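Local coordinates for probable uracil-DNA glycosylase (Acanthamoeba polyphaga mimivirus, PDB 5X55), which belongs to the uracil-DNA glycosylase superfamily, with a four-stranded parallel sheet and surrounding helices, at residues C215-K219 with S220-I224. Numbering follows the deposited sequence.
Sequences CPVPK and SLANI
K219 O sits against one face of the N223 carboxamide, almost straight out from N223 CG and 3.4 Å from it. With CG turned anti to its own carbonyl carbon (chi1 -74°), the amide folds back over the start of the helix, and its ND2 end is hydrogen-bonded to P319 O in another loop. The same K219 O accepts the backbone N of N223 (N223 N to K219 O 3.0 Å). The puckered P218 ring meets L221 by its CD corner, 4.2 Å from L221 CB; the two side chains run side by side, while Y193 also touches the proline. P218 is the N-cap of helix 219-230, which lies in the uracil-DNA glycosylase superfamily region and follows the long loop after strand 185-189, an inner strand of the four-stranded parallel sheet. P218 O accepts A222 N at 2.9 Å, closing the first helical turn. V217, just before the cap, places CG1 anti to its backbone N, against that turn: CG1 is 3.7 Å from A222 N and 4.1 Å from A222 CB, and the valine crosses L221 at about a right angle.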
loop_
_atom_site.group_PDB
_atom_site.type_symbol
_atom_site.label_atom_id
_atom_site.label_comp_id
_atom_site.label_asym_id
_atom_site.label_seq_id
_atom_site.Cartn_x
_atom_site.Cartn_y
_atom_site.Cartn_z
ATOM N N CYS A 215 2.669 -18.326 -0.740
ATOM C CA CYS A 215 2.444 -17.839 -2.098
ATOM C C CYS A 215 3.790 -17.589 -2.759
ATOM O O CYS A 215 4.797 -17.373 -2.077
ATOM C CB CYS A 215 1.643 -16.523 -2.124
ATOM S SG CYS A 215 -0.092 -16.600 -1.629
ATOM N N PRO A 216 3.848 -17.596 -4.086
ATOM C CA PRO A 216 5.088 -17.184 -4.751
ATOM C C PRO A 216 5.426 -15.737 -4.414
ATOM O O PRO A 216 4.542 -14.897 -4.261
ATOM C CB PRO A 216 4.772 -17.367 -6.241
ATOM C CG PRO A 216 3.661 -18.389 -6.271
ATOM C CD PRO A 216 2.852 -18.136 -5.027
ATOM N N VAL A 217 6.717 -15.452 -4.275
ATOM C CA VAL A 217 7.183 -14.073 -4.113
ATOM C C VAL A 217 7.082 -13.351 -5.456
ATOM O O VAL A 217 7.701 -13.793 -6.431
ATOM C CB VAL A 217 8.626 -14.033 -3.584
ATOM C CG1 VAL A 217 9.154 -12.582 -3.559
ATOM C CG2 VAL A 217 8.730 -14.701 -2.203
ATOM N N PRO A 218 6.335 -12.253 -5.565
ATOM C CA PRO A 218 6.272 -11.519 -6.845
ATOM C C PRO A 218 7.598 -10.849 -7.185
ATOM O O PRO A 218 8.381 -10.491 -6.303
ATOM C CB PRO A 218 5.175 -10.467 -6.613
ATOM C CG PRO A 218 4.445 -10.944 -5.356
ATOM C CD PRO A 218 5.473 -11.653 -4.535
ATOM N N LYS A 219 7.827 -10.654 -8.491
ATOM C CA LYS A 219 9.150 -10.244 -8.961
ATOM C C LYS A 219 9.552 -8.876 -8.415
ATOM O O LYS A 219 10.724 -8.656 -8.067
ATOM C CB LYS A 219 9.182 -10.267 -10.490
ATOM C CG LYS A 219 9.317 -11.687 -11.043
ATOM C CD LYS A 219 8.941 -11.762 -12.516
ATOM C CE LYS A 219 9.130 -13.177 -13.052
ATOM N NZ LYS A 219 10.502 -13.715 -12.775
ATOM N N SER A 220 8.591 -7.954 -8.309
ATOM C CA SER A 220 8.865 -6.662 -7.688
ATOM C C SER A 220 9.413 -6.832 -6.278
ATOM O O SER A 220 10.435 -6.231 -5.912
ATOM C CB SER A 220 7.597 -5.830 -7.670
ATOM O OG SER A 220 7.307 -5.426 -8.990
ATOM N N LEU A 221 8.753 -7.668 -5.476
ATOM C CA LEU A 221 9.180 -7.850 -4.100
ATOM C C LEU A 221 10.541 -8.524 -4.040
ATOM O O LEU A 221 11.376 -8.165 -3.197
ATOM C CB LEU A 221 8.130 -8.651 -3.331
ATOM C CG LEU A 221 8.361 -8.882 -1.834
ATOM C CD1 LEU A 221 8.688 -7.575 -1.121
ATOM C CD2 LEU A 221 7.115 -9.515 -1.240
ATOM N N ALA A 222 10.789 -9.499 -4.926
ATOM C CA ALA A 222 12.112 -10.114 -4.982
ATOM C C ALA A 222 13.173 -9.063 -5.247
ATOM O O ALA A 222 14.275 -9.116 -4.679
ATOM C CB ALA A 222 12.158 -11.208 -6.060
ATOM N N ASN A 223 12.847 -8.076 -6.085
ATOM C CA ASN A 223 13.808 -7.020 -6.374
ATOM C C ASN A 223 14.002 -6.109 -5.172
ATOM O O ASN A 223 15.123 -5.650 -4.906
ATOM C CB ASN A 223 13.364 -6.235 -7.613
ATOM C CG ASN A 223 13.582 -7.027 -8.900
ATOM O OD1 ASN A 223 14.253 -8.052 -8.877
ATOM N ND2 ASN A 223 13.028 -6.551 -10.021
ATOM N N ILE A 224 12.938 -5.869 -4.405
ATOM C CA ILE A 224 13.096 -5.130 -3.151
ATOM C C ILE A 224 14.060 -5.863 -2.221
ATOM O O ILE A 224 15.001 -5.267 -1.683
ATOM C CB ILE A 224 11.725 -4.896 -2.488
ATOM C CG1 ILE A 224 10.860 -3.976 -3.357
ATOM C CG2 ILE A 224 11.893 -4.337 -1.072
ATOM C CD1 ILE A 224 9.373 -4.092 -3.086
#